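Local coordinates for uncharacterized protein (Archaeoglobus fulgidus DSM 4304, PDB 3BPD) that is of unknown function but binds magnesium ions and assembles into a heptamer in which beta sheets run on from subunit to subunit, at residues R7-D12 against D80-G85; K15-K20 against A47-K52; D35-H40 against I53-N58. The protein carries 1 engineered substitution. All blocks are in the same frame, centred on the assembly; numbering follows the deposited sequence.

Interaction 1 of 3, residues R7-D12 against D80-G85; sequences RRLVLD and DEVVAG. With MG (magnesium ion), chain Y.
Arg8 and Val83 form one hydrogen-bonded pair and Val10 and Glu81 the next, in two antiparallel segments whose directions differ by 169°. Each pair carries a classic beta bulge. At the first, Arg7 and Arg8 both face Val83, and Val83 O takes the N-H of Arg7 at 2.6 Å and, more weakly, that of Arg8. At the second, Asp80 and Glu81 both face Val10; Asp80 N lies 2.7 Å from Val10 O, while the bond from Glu81 N is weak.

The charged contact lies on the face of Arg8, Val10, Glu81 and Val83. Arg8 NH2 reaches Glu81 OE2 at 2.7 Å on its syn side, somewhat out of the carboxylate plane, and the guanidinium and carboxylate planes are only 10° apart. With CG anti to the backbone N (chi1 -162°) and a bend at chi3, the Arg8 chain passes close by Val83 CG2, which NE meets at 3.8 Å. A second salt bridge joins NH2 to Glu90, and Asn38 of the second subunit donates to Glu81 OE1, which links the pair to the assembly.

Apolar packing is modest: Val10 CG2 lies 3.7 Å from Glu81 CB, and on the other face Leu9 CD2 meets Val82 CG1 at 3.6 Å, side by side, Leu9 also packing on helix 62-71 and Val82 on Thr21 of the second subunit.

At the far end Asp12 OD1 binds magnesium at 2.2 Å, with Ser78 OG as its companion; Asp80 OD1 is hydrogen-bonded to Ser78 OG. These are strands 6-16 and 75-85, the first and fourth of a ferredoxin-like (beta-alpha-beta-beta-alpha-beta) antiparallel sheet, with a magnesium site at one end.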
ATOM      1  N   ARG F   7     -10.288  19.329  12.418  1.00 29.08           N
ATOM      2  CA  ARG F   7     -10.911  18.434  11.471  1.00 29.88           C
ATOM      3  C   ARG F   7     -10.829  16.975  11.886  1.00 30.05           C
ATOM      4  O   ARG F   7     -11.720  16.179  11.569  1.00 30.34           O
ATOM      5  CB  ARG F   7     -10.286  18.672  10.097  1.00 30.36           C
ATOM      6  CG  ARG F   7     -10.645  20.060   9.534  1.00 31.03           C
ATOM      7  CD  ARG F   7     -11.946  20.031   8.731  1.00 28.22           C
ATOM      8  NE  ARG F   7     -11.664  19.799   7.316  1.00 29.62           N
ATOM      9  CZ  ARG F   7     -12.387  19.016   6.520  1.00 28.66           C
ATOM     10  NH1 ARG F   7     -13.445  18.378   7.000  1.00 27.81           N
ATOM     11  NH2 ARG F   7     -12.042  18.862   5.243  1.00 26.28           N
ATOM     12  N   ARG F   8      -9.776  16.626  12.617  1.00 28.65           N
ATOM     13  CA  ARG F   8      -9.602  15.254  13.074  1.00 26.97           C
ATOM     14  C   ARG F   8      -8.756  15.156  14.354  1.00 27.22           C
ATOM     15  O   ARG F   8      -7.757  15.861  14.526  1.00 26.70           O
ATOM     16  CB  ARG F   8      -8.976  14.408  11.956  1.00 25.21           C
ATOM     17  CG  ARG F   8      -9.141  12.905  12.148  1.00 24.17           C
ATOM     18  CD  ARG F   8      -8.517  12.132  11.001  1.00 22.04           C
ATOM     19  NE  ARG F   8      -7.063  12.238  11.018  1.00 23.56           N
ATOM     20  CZ  ARG F   8      -6.273  11.884  10.011  1.00 22.88           C
ATOM     21  NH1 ARG F   8      -6.795  11.395   8.897  1.00 20.70           N
ATOM     22  NH2 ARG F   8      -4.962  12.039  10.113  1.00 22.84           N
ATOM     23  N   LEU F   9      -9.172  14.276  15.253  1.00 26.46           N
ATOM     24  CA  LEU F   9      -8.466  14.073  16.510  1.00 26.28           C
ATOM     25  C   LEU F   9      -8.283  12.579  16.792  1.00 26.48           C
ATOM     26  O   LEU F   9      -9.168  11.762  16.521  1.00 28.05           O
ATOM     27  CB  LEU F   9      -9.254  14.701  17.675  1.00 26.03           C
ATOM     28  CG  LEU F   9      -9.467  16.212  17.669  1.00 26.96           C
ATOM     29  CD1 LEU F   9     -10.554  16.622  18.655  1.00 28.32           C
ATOM     30  CD2 LEU F   9      -8.153  16.878  18.006  1.00 28.82           C
ATOM     31  N   VAL F  10      -7.121  12.208  17.305  1.00 24.05           N
ATOM     32  CA  VAL F  10      -6.909  10.823  17.681  1.00 22.01           C
ATOM     33  C   VAL F  10      -6.629  10.946  19.167  1.00 21.23           C
ATOM     34  O   VAL F  10      -5.597  11.457  19.580  1.00 21.13           O
ATOM     35  CB  VAL F  10      -5.717  10.166  16.937  1.00 21.28           C
ATOM     36  CG1 VAL F  10      -5.433   8.791  17.545  1.00 18.24           C
ATOM     37  CG2 VAL F  10      -6.040  10.030  15.442  1.00 15.24           C
ATOM     38  N   LEU F  11      -7.585  10.514  19.967  1.00 21.67           N
ATOM     39  CA  LEU F  11      -7.447  10.610  21.402  1.00 23.09           C
ATOM     40  C   LEU F  11      -7.131   9.297  22.099  1.00 23.86           C
ATOM     41  O   LEU F  11      -7.760   8.277  21.844  1.00 25.69           O
ATOM     42  CB  LEU F  11      -8.726  11.204  21.985  1.00 23.31           C
ATOM     43  CG  LEU F  11      -9.136  12.530  21.344  1.00 23.28           C
ATOM     44  CD1 LEU F  11     -10.296  13.127  22.105  1.00 22.42           C
ATOM     45  CD2 LEU F  11      -7.954  13.488  21.345  1.00 23.64           C
ATOM     46  N   ASP F  12      -6.127   9.320  22.963  1.00 23.73           N
ATOM     47  CA  ASP F  12      -5.782   8.138  23.732  1.00 23.96           C
ATOM     48  C   ASP F  12      -6.617   8.258  24.997  1.00 23.36           C
ATOM     49  O   ASP F  12      -6.405   9.168  25.802  1.00 23.25           O
ATOM     50  CB  ASP F  12      -4.309   8.138  24.115  1.00 27.28           C
ATOM     51  CG  ASP F  12      -3.986   7.074  25.133  1.00 30.75           C
ATOM     52  OD1 ASP F  12      -2.885   7.128  25.715  1.00 33.68           O
ATOM     53  OD2 ASP F  12      -4.839   6.176  25.350  1.00 32.94           O
ATOM     54  N   ASP F  80      -3.140  12.235  20.468  1.00 18.39           N
ATOM     55  CA  ASP F  80      -2.065  11.720  19.625  1.00 20.55           C
ATOM     56  C   ASP F  80      -1.970  12.307  18.225  1.00 20.88           C
ATOM     57  O   ASP F  80      -0.918  12.239  17.592  1.00 19.41           O
ATOM     58  CB  ASP F  80      -2.122  10.189  19.564  1.00 21.41           C
ATOM     59  CG  ASP F  80      -2.062   9.549  20.945  1.00 23.01           C
ATOM     60  OD1 ASP F  80      -1.486  10.146  21.872  1.00 22.82           O
ATOM     61  OD2 ASP F  80      -2.587   8.434  21.103  1.00 27.59           O
ATOM     62  N   GLU F  81      -3.063  12.874  17.735  1.00 22.09           N
ATOM     63  CA  GLU F  81      -3.045  13.506  16.427  1.00 23.38           C
ATOM     64  C   GLU F  81      -4.119  14.560  16.331  1.00 23.65           C
ATOM     65  O   GLU F  81      -5.203  14.404  16.888  1.00 23.64           O
ATOM     66  CB  GLU F  81      -3.254  12.501  15.299  1.00 23.73           C
ATOM     67  CG  GLU F  81      -2.494  12.911  14.042  1.00 28.37           C
ATOM     68  CD  GLU F  81      -3.014  12.282  12.763  1.00 29.92           C
ATOM     69  OE1 GLU F  81      -2.218  12.148  11.810  1.00 31.56           O
ATOM     70  OE2 GLU F  81      -4.216  11.944  12.695  1.00 31.68           O
ATOM     71  N   VAL F  82      -3.804  15.644  15.632  1.00 23.63           N
ATOM     72  CA  VAL F  82      -4.748  16.733  15.432  1.00 23.50           C
ATOM     73  C   VAL F  82      -4.619  17.202  13.997  1.00 22.89           C
ATOM     74  O   VAL F  82      -3.521  17.277  13.466  1.00 22.15           O
ATOM     75  CB  VAL F  82      -4.438  17.950  16.316  1.00 23.72           C
ATOM     76  CG1 VAL F  82      -5.638  18.879  16.326  1.00 25.83           C
ATOM     77  CG2 VAL F  82      -4.080  17.517  17.717  1.00 27.40           C
ATOM     78  N   VAL F  83      -5.740  17.508  13.366  1.00 23.43           N
ATOM     79  CA  VAL F  83      -5.720  18.017  12.005  1.00 22.88           C
ATOM     80  C   VAL F  83      -6.602  19.261  11.970  1.00 23.36           C
ATOM     81  O   VAL F  83      -7.712  19.258  12.492  1.00 23.61           O
ATOM     82  CB  VAL F  83      -6.233  16.976  11.013  1.00 22.09           C
ATOM     83  CG1 VAL F  83      -6.076  17.493   9.607  1.00 22.51           C
ATOM     84  CG2 VAL F  83      -5.461  15.682  11.185  1.00 21.33           C
ATOM     85  N   ALA F  84      -6.097  20.336  11.382  1.00 23.96           N
ATOM     86  CA  ALA F  84      -6.859  21.580  11.306  1.00 24.47           C
ATOM     87  C   ALA F  84      -6.656  22.274   9.969  1.00 24.66           C
ATOM     88  O   ALA F  84      -5.559  22.247   9.411  1.00 24.78           O
ATOM     89  CB  ALA F  84      -6.451  22.510  12.443  1.00 22.89           C
ATOM     90  N   GLY F  85      -7.712  22.898   9.457  1.00 25.34           N
ATOM     91  CA  GLY F  85      -7.602  23.586   8.181  1.00 27.44           C
ATOM     92  C   GLY F  85      -8.646  23.156   7.173  1.00 29.42           C
ATOM     93  O   GLY F  85      -9.616  22.505   7.528  1.00 32.05           O
TER
HETATM   94 MG    MG Y 110      -1.089   8.328  25.173  1.00 30.31          MG

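Interaction 2 of 3, residues K15-K20 against A47-K52; sequences KPHEPK and ATENIK
The imidazole of His17 carries Ala47 CA over one face, a CH-pi contact 3.5 Å from the ring centroid, and meets Thr48 C at its edge, in the ring plane. Glu49 CG approaches the ring obliquely, 3.8 Å from His17 CD2. The ring's NE2 gives a weak bond to Thr48 O but has its stronger partner in Asp45 O, just before residues 47-52; Asp45 itself is a magnesium ligand. The contact joins the two central antiparallel strands of the ferredoxin-like sheet near the tip of hairpin 34-44/48-57.

Lys15 and Glu49 form the hydrogen-bonded pair here, with Lys15 N to Glu49 O at 3.0 Å and Glu49 N to Lys15 O at 2.8 Å. Thr48 OG1 also donates to Lys15 O, from above the carbonyl plane, so this oxygen accepts two bonds.

Lys15 CG sits between the backbone N and the carbonyl carbon (chi1 75°), and its chain runs alongside Glu49 while CD touches Ile51 CD1. A bend at chi4 then folds the ammonium back over its own loop. There NZ makes a weak salt bridge to Glu49 OE1 and donates to Pro16 O at 2.8 Å and, across the turn that contains the cis peptide before Pro19, to Pro19 O at 2.7 Å.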
ATOM      1  N   LYS F  15     -10.576   4.313  30.382  1.00 24.59           N
ATOM      2  CA  LYS F  15     -11.921   4.368  30.946  1.00 26.87           C
ATOM      3  C   LYS F  15     -12.317   3.085  31.663  1.00 27.41           C
ATOM      4  O   LYS F  15     -11.788   2.017  31.381  1.00 27.96           O
ATOM      5  CB  LYS F  15     -12.936   4.600  29.828  1.00 28.57           C
ATOM      6  CG  LYS F  15     -13.182   3.348  28.981  1.00 28.85           C
ATOM      7  CD  LYS F  15     -14.292   3.565  27.971  1.00 31.51           C
ATOM      8  CE  LYS F  15     -14.827   2.248  27.443  1.00 32.85           C
ATOM      9  NZ  LYS F  15     -15.490   1.443  28.505  1.00 32.21           N
ATOM     10  N   PRO F  16     -13.264   3.172  32.603  1.00 28.35           N
ATOM     11  CA  PRO F  16     -13.646   1.930  33.274  1.00 29.14           C
ATOM     12  C   PRO F  16     -14.412   1.126  32.222  1.00 29.68           C
ATOM     13  O   PRO F  16     -14.745   1.660  31.165  1.00 29.04           O
ATOM     14  CB  PRO F  16     -14.523   2.417  34.417  1.00 28.78           C
ATOM     15  CG  PRO F  16     -15.209   3.608  33.812  1.00 30.73           C
ATOM     16  CD  PRO F  16     -14.100   4.303  33.045  1.00 29.26           C
ATOM     17  N   HIS F  17     -14.694  -0.142  32.497  1.00 30.98           N
ATOM     18  CA  HIS F  17     -15.388  -0.981  31.524  1.00 31.32           C
ATOM     19  C   HIS F  17     -16.740  -0.459  31.044  1.00 31.47           C
ATOM     20  O   HIS F  17     -17.128  -0.698  29.905  1.00 31.75           O
ATOM     21  CB  HIS F  17     -15.559  -2.391  32.077  1.00 31.61           C
ATOM     22  CG  HIS F  17     -14.269  -3.108  32.310  1.00 34.10           C
ATOM     23  ND1 HIS F  17     -14.209  -4.378  32.843  1.00 37.51           N
ATOM     24  CD2 HIS F  17     -12.989  -2.732  32.093  1.00 36.62           C
ATOM     25  CE1 HIS F  17     -12.946  -4.752  32.946  1.00 37.96           C
ATOM     26  NE2 HIS F  17     -12.185  -3.770  32.498  1.00 37.02           N
ATOM     27  N   GLU F  18     -17.455   0.255  31.902  1.00 31.29           N
ATOM     28  CA  GLU F  18     -18.762   0.777  31.528  1.00 30.46           C
ATOM     29  C   GLU F  18     -18.756   2.289  31.485  1.00 27.98           C
ATOM     30  O   GLU F  18     -18.092   2.926  32.286  1.00 30.46           O
ATOM     31  CB  GLU F  18     -19.816   0.281  32.516  1.00 32.53           C
ATOM     32  CG  GLU F  18     -20.164  -1.182  32.338  1.00 36.02           C
ATOM     33  CD  GLU F  18     -21.140  -1.417  31.198  1.00 39.53           C
ATOM     34  OE1 GLU F  18     -21.031  -0.742  30.150  1.00 42.90           O
ATOM     35  OE2 GLU F  18     -22.020  -2.289  31.342  1.00 42.45           O
ATOM     36  N   PRO F  19     -19.477   2.886  30.529  1.00 26.98           N
ATOM     37  CA  PRO F  19     -20.283   2.245  29.481  1.00 26.73           C
ATOM     38  C   PRO F  19     -19.411   1.553  28.450  1.00 26.20           C
ATOM     39  O   PRO F  19     -18.207   1.777  28.396  1.00 26.30           O
ATOM     40  CB  PRO F  19     -21.040   3.418  28.854  1.00 26.75           C
ATOM     41  CG  PRO F  19     -21.113   4.427  29.965  1.00 26.93           C
ATOM     42  CD  PRO F  19     -19.735   4.337  30.565  1.00 26.68           C
ATOM     43  N   LYS F  20     -20.023   0.722  27.619  1.00 27.38           N
ATOM     44  CA  LYS F  20     -19.284   0.028  26.567  1.00 28.67           C
ATOM     45  C   LYS F  20     -18.799   1.035  25.516  1.00 29.12           C
ATOM     46  O   LYS F  20     -19.361   2.130  25.390  1.00 29.16           O
ATOM     47  CB  LYS F  20     -20.179  -1.015  25.900  1.00 28.33           C
ATOM     48  CG  LYS F  20     -20.564  -2.130  26.826  1.00 28.83           C
ATOM     49  CD  LYS F  20     -21.615  -3.061  26.226  1.00 31.30           C
ATOM     50  CE  LYS F  20     -21.527  -4.439  26.920  1.00 34.77           C
ATOM     51  NZ  LYS F  20     -21.227  -4.350  28.405  1.00 32.23           N
ATOM     52  N   ALA F  47     -10.218  -3.671  35.485  1.00 40.45           N
ATOM     53  CA  ALA F  47     -11.497  -2.977  35.489  1.00 37.46           C
ATOM     54  C   ALA F  47     -11.382  -1.708  34.656  1.00 36.45           C
ATOM     55  O   ALA F  47     -12.051  -0.705  34.925  1.00 38.07           O
ATOM     56  CB  ALA F  47     -11.863  -2.624  36.907  1.00 39.16           C
ATOM     57  N   THR F  48     -10.549  -1.763  33.624  1.00 33.74           N
ATOM     58  CA  THR F  48     -10.305  -0.598  32.798  1.00 30.56           C
ATOM     59  C   THR F  48      -9.974  -0.980  31.359  1.00 30.58           C
ATOM     60  O   THR F  48      -9.633  -2.127  31.072  1.00 30.16           O
ATOM     61  CB  THR F  48      -9.124   0.203  33.396  1.00 29.18           C
ATOM     62  OG1 THR F  48      -9.423   1.596  33.347  1.00 30.02           O
ATOM     63  CG2 THR F  48      -7.835  -0.056  32.625  1.00 28.35           C
ATOM     64  N   GLU F  49     -10.080  -0.015  30.453  1.00 30.39           N
ATOM     65  CA  GLU F  49      -9.755  -0.260  29.055  1.00 30.75           C
ATOM     66  C   GLU F  49      -9.015   0.934  28.493  1.00 29.86           C
ATOM     67  O   GLU F  49      -9.266   2.073  28.885  1.00 29.55           O
ATOM     68  CB  GLU F  49     -11.011  -0.454  28.202  1.00 32.69           C
ATOM     69  CG  GLU F  49     -11.988  -1.486  28.687  1.00 36.90           C
ATOM     70  CD  GLU F  49     -13.065  -1.770  27.663  1.00 39.01           C
ATOM     71  OE1 GLU F  49     -13.697  -0.802  27.176  1.00 40.68           O
ATOM     72  OE2 GLU F  49     -13.282  -2.964  27.349  1.00 40.96           O
ATOM     73  N   ASN F  50      -8.084   0.662  27.589  1.00 29.39           N
ATOM     74  CA  ASN F  50      -7.358   1.719  26.916  1.00 28.93           C
ATOM     75  C   ASN F  50      -7.903   1.645  25.495  1.00 28.04           C
ATOM     76  O   ASN F  50      -7.915   0.576  24.874  1.00 26.16           O
ATOM     77  CB  ASN F  50      -5.849   1.462  26.951  1.00 31.86           C
ATOM     78  CG  ASN F  50      -5.220   1.842  28.293  1.00 34.80           C
ATOM     79  OD1 ASN F  50      -5.342   2.980  28.736  1.00 36.73           O
ATOM     80  ND2 ASN F  50      -4.540   0.887  28.941  1.00 36.09           N
ATOM     81  N   ILE F  51      -8.387   2.776  24.997  1.00 26.60           N
ATOM     82  CA  ILE F  51      -8.963   2.833  23.663  1.00 25.73           C
ATOM     83  C   ILE F  51      -8.457   4.038  22.866  1.00 25.75           C
ATOM     84  O   ILE F  51      -8.135   5.080  23.443  1.00 25.85           O
ATOM     85  CB  ILE F  51     -10.518   2.894  23.752  1.00 26.08           C
ATOM     86  CG1 ILE F  51     -10.956   4.171  24.483  1.00 25.27           C
ATOM     87  CG2 ILE F  51     -11.049   1.681  24.502  1.00 25.91           C
ATOM     88  CD1 ILE F  51     -12.474   4.323  24.624  1.00 23.31           C
ATOM     89  N   LYS F  52      -8.379   3.884  21.543  1.00 25.66           N
ATOM     90  CA  LYS F  52      -7.957   4.968  20.648  1.00 24.32           C
ATOM     91  C   LYS F  52      -9.212   5.512  19.940  1.00 23.47           C
ATOM     92  O   LYS F  52      -9.918   4.761  19.264  1.00 23.29           O
ATOM     93  CB  LYS F  52      -6.960   4.450  19.601  1.00 23.35           C
ATOM     94  CG  LYS F  52      -5.610   5.134  19.640  1.00 27.51           C
ATOM     95  CD  LYS F  52      -4.803   4.693  20.858  1.00 32.28           C
ATOM     96  CE  LYS F  52      -3.455   5.386  20.939  1.00 32.43           C
ATOM     97  NZ  LYS F  52      -2.538   4.624  21.832  1.00 36.28           N
TER

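Interaction 3 of 3, residues D35-H40 against I53-N58; sequences DGVNIH and ITILGN
Asn38 and Thr54 exchange two backbone bonds, Asn38 N to Thr54 O and Thr54 N to Asn38 O, both 2.8 Å and nearly straight. At the next hydrogen-bonded pair, Leu56 N reaches Gly36 O at 3.1 Å with an N-H...O angle of 175°. The ladder then closes on a classic beta bulge: Asp35 and Gly36 both face Leu56, whose O takes the N-H of Asp35 at 2.9 Å and only weakly that of Gly36.

Beyond Asn38 and Thr54, at the non-hydrogen-bonded pair, Ile39 CG1 and Ile53 CG1 meet at 4.0 Å, their side chains side by side and pointing the same way. In both isoleucines CG1 is anti to the carbonyl carbon (chi1 -64° and -62°), which turns the two branches alike. Val37 CG1 adds a looser contact with Ile53 CG2 at 4.3 Å. On the other face Asn38 CB and Thr54 CB pack at 4.1 Å, and the Asn38 amide is held by a third subunit, its ND2 donating to Glu81 and Val89 of that chain.

This is the hairpin of the second and third strands of the ferredoxin-like sheet. Helix 21-29 covers Val37 and Ile39, helix 62-71 covers Ile53 and Ile55, strand 6-16 flanks strand 48-57, and strand 34-44 continues the sheet antiparallel into the third subunit.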
ATOM      1  N   ASP F  35     -18.596  14.030  11.484  1.00 29.32           N
ATOM      2  CA  ASP F  35     -18.851  13.200  10.312  1.00 29.86           C
ATOM      3  C   ASP F  35     -18.817  11.719  10.644  1.00 28.31           C
ATOM      4  O   ASP F  35     -19.524  10.923  10.030  1.00 28.67           O
ATOM      5  CB  ASP F  35     -17.805  13.482   9.238  1.00 34.87           C
ATOM      6  CG  ASP F  35     -18.019  14.813   8.542  1.00 39.64           C
ATOM      7  OD1 ASP F  35     -17.044  15.329   7.939  1.00 42.28           O
ATOM      8  OD2 ASP F  35     -19.159  15.334   8.584  1.00 42.24           O
ATOM      9  N   GLY F  36     -17.978  11.350  11.604  1.00 25.77           N
ATOM     10  CA  GLY F  36     -17.870   9.956  11.988  1.00 24.03           C
ATOM     11  C   GLY F  36     -16.941   9.738  13.168  1.00 22.84           C
ATOM     12  O   GLY F  36     -16.170  10.626  13.537  1.00 21.15           O
ATOM     13  N   VAL F  37     -17.019   8.549  13.758  1.00 21.76           N
ATOM     14  CA  VAL F  37     -16.191   8.211  14.904  1.00 20.93           C
ATOM     15  C   VAL F  37     -15.693   6.778  14.856  1.00 20.37           C
ATOM     16  O   VAL F  37     -16.430   5.856  14.524  1.00 19.97           O
ATOM     17  CB  VAL F  37     -16.965   8.387  16.221  1.00 21.36           C
ATOM     18  CG1 VAL F  37     -16.081   8.016  17.398  1.00 21.91           C
ATOM     19  CG2 VAL F  37     -17.440   9.814  16.354  1.00 20.90           C
ATOM     20  N   ASN F  38     -14.424   6.599  15.184  1.00 20.36           N
ATOM     21  CA  ASN F  38     -13.852   5.271  15.221  1.00 20.36           C
ATOM     22  C   ASN F  38     -13.223   5.044  16.580  1.00 20.02           C
ATOM     23  O   ASN F  38     -12.375   5.814  17.041  1.00 21.05           O
ATOM     24  CB  ASN F  38     -12.789   5.085  14.148  1.00 19.87           C
ATOM     25  CG  ASN F  38     -12.096   3.735  14.255  1.00 22.07           C
ATOM     26  OD1 ASN F  38     -11.475   3.424  15.271  1.00 23.42           O
ATOM     27  ND2 ASN F  38     -12.207   2.925  13.209  1.00 20.35           N
ATOM     28  N   ILE F  39     -13.662   3.992  17.242  1.00 19.92           N
ATOM     29  CA  ILE F  39     -13.093   3.683  18.531  1.00 21.62           C
ATOM     30  C   ILE F  39     -12.382   2.342  18.451  1.00 21.92           C
ATOM     31  O   ILE F  39     -12.985   1.303  18.179  1.00 22.26           O
ATOM     32  CB  ILE F  39     -14.160   3.688  19.631  1.00 19.48           C
ATOM     33  CG1 ILE F  39     -14.730   5.099  19.769  1.00 18.55           C
ATOM     34  CG2 ILE F  39     -13.536   3.290  20.947  1.00 20.36           C
ATOM     35  CD1 ILE F  39     -15.661   5.274  20.923  1.00 19.42           C
ATOM     36  N   HIS F  40     -11.073   2.390  18.648  1.00 24.03           N
ATOM     37  CA  HIS F  40     -10.260   1.192  18.607  1.00 26.86           C
ATOM     38  C   HIS F  40      -9.873   0.752  20.016  1.00 27.20           C
ATOM     39  O   HIS F  40      -9.424   1.566  20.832  1.00 27.93           O
ATOM     40  CB  HIS F  40      -9.002   1.452  17.798  1.00 30.52           C
ATOM     41  CG  HIS F  40      -8.050   0.302  17.799  1.00 36.12           C
ATOM     42  ND1 HIS F  40      -8.271  -0.846  17.071  1.00 38.39           N
ATOM     43  CD2 HIS F  40      -6.896   0.103  18.481  1.00 36.59           C
ATOM     44  CE1 HIS F  40      -7.295  -1.705  17.302  1.00 38.34           C
ATOM     45  NE2 HIS F  40      -6.449  -1.153  18.154  1.00 38.71           N
ATOM     46  N   ILE F  53      -9.491   6.804  20.102  1.00 22.02           N
ATOM     47  CA  ILE F  53     -10.663   7.421  19.474  1.00 21.93           C
ATOM     48  C   ILE F  53     -10.278   8.350  18.323  1.00 22.35           C
ATOM     49  O   ILE F  53      -9.478   9.266  18.493  1.00 23.17           O
ATOM     50  CB  ILE F  53     -11.490   8.252  20.484  1.00 21.82           C
ATOM     51  CG1 ILE F  53     -12.044   7.353  21.601  1.00 24.26           C
ATOM     52  CG2 ILE F  53     -12.636   8.944  19.762  1.00 21.03           C
ATOM     53  CD1 ILE F  53     -12.777   8.112  22.733  1.00 20.97           C
ATOM     54  N   THR F  54     -10.845   8.097  17.150  1.00 21.52           N
ATOM     55  CA  THR F  54     -10.578   8.918  15.984  1.00 20.57           C
ATOM     56  C   THR F  54     -11.892   9.603  15.629  1.00 22.25           C
ATOM     57  O   THR F  54     -12.897   8.938  15.357  1.00 22.16           O
ATOM     58  CB  THR F  54     -10.110   8.066  14.777  1.00 20.74           C
ATOM     59  OG1 THR F  54      -8.909   7.378  15.117  1.00 20.08           O
ATOM     60  CG2 THR F  54      -9.838   8.944  13.559  1.00 17.56           C
ATOM     61  N   ILE F  55     -11.875  10.932  15.652  1.00 23.47           N
ATOM     62  CA  ILE F  55     -13.044  11.736  15.335  1.00 23.33           C
ATOM     63  C   ILE F  55     -12.802  12.574  14.091  1.00 23.98           C
ATOM     64  O   ILE F  55     -11.820  13.318  14.001  1.00 22.27           O
ATOM     65  CB  ILE F  55     -13.390  12.684  16.479  1.00 23.46           C
ATOM     66  CG1 ILE F  55     -13.504  11.901  17.774  1.00 22.83           C
ATOM     67  CG2 ILE F  55     -14.706  13.377  16.199  1.00 23.74           C
ATOM     68  CD1 ILE F  55     -13.771  12.769  18.960  1.00 25.36           C
ATOM     69  N   LEU F  56     -13.712  12.436  13.133  1.00 25.40           N
ATOM     70  CA  LEU F  56     -13.645  13.171  11.880  1.00 26.98           C
ATOM     71  C   LEU F  56     -14.815  14.156  11.825  1.00 28.66           C
ATOM     72  O   LEU F  56     -15.886  13.883  12.363  1.00 29.13           O
ATOM     73  CB  LEU F  56     -13.734  12.200  10.695  1.00 25.78           C
ATOM     74  CG  LEU F  56     -13.622  12.855   9.314  1.00 25.03           C
ATOM     75  CD1 LEU F  56     -12.272  13.550   9.230  1.00 24.14           C
ATOM     76  CD2 LEU F  56     -13.788  11.838   8.196  1.00 21.68           C
ATOM     77  N   GLY F  57     -14.609  15.299  11.181  1.00 29.90           N
ATOM     78  CA  GLY F  57     -15.676  16.279  11.068  1.00 30.57           C
ATOM     79  C   GLY F  57     -15.180  17.640  10.631  1.00 30.88           C
ATOM     80  O   GLY F  57     -14.082  17.756  10.079  1.00 29.24           O
ATOM     81  N   ASN F  58     -15.989  18.672  10.869  1.00 32.96           N
ATOM     82  CA  ASN F  58     -15.607  20.038  10.507  1.00 33.39           C
ATOM     83  C   ASN F  58     -15.679  21.006  11.669  1.00 33.05           C
ATOM     84  O   ASN F  58     -16.628  20.983  12.446  1.00 35.25           O
ATOM     85  CB  ASN F  58     -16.492  20.583   9.404  1.00 34.27           C
ATOM     86  CG  ASN F  58     -16.010  21.920   8.907  1.00 37.30           C
ATOM     87  OD1 ASN F  58     -16.740  22.650   8.238  1.00 40.18           O
ATOM     88  ND2 ASN F  58     -14.765  22.253   9.230  1.00 37.77           N
TER

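How the interactions relate
From the N terminus, strand 6-16 supplies residues 7-12 for interaction 1 and its last residues, with the loop to residue 20, for interaction 2. After helix 21-29, strand 34-44 begins interaction 3, and strand 48-57 completes first interaction 2 and then interaction 3, so interactions 2 and 3 cross along the chain. Only after helix 62-71 does strand 75-85 close interaction 1, whose long loop contains both others. Across the sheet the order is 34-44, 48-57, 6-16, 75-85: interaction 3 joins one outermost strand of the chain, interaction 1 the other, both strands being extended by neighbouring subunits, and interaction 2 joins the central two. Backbone bonds Leu11 to Ile53 and Lys52 to His40 stitch them together.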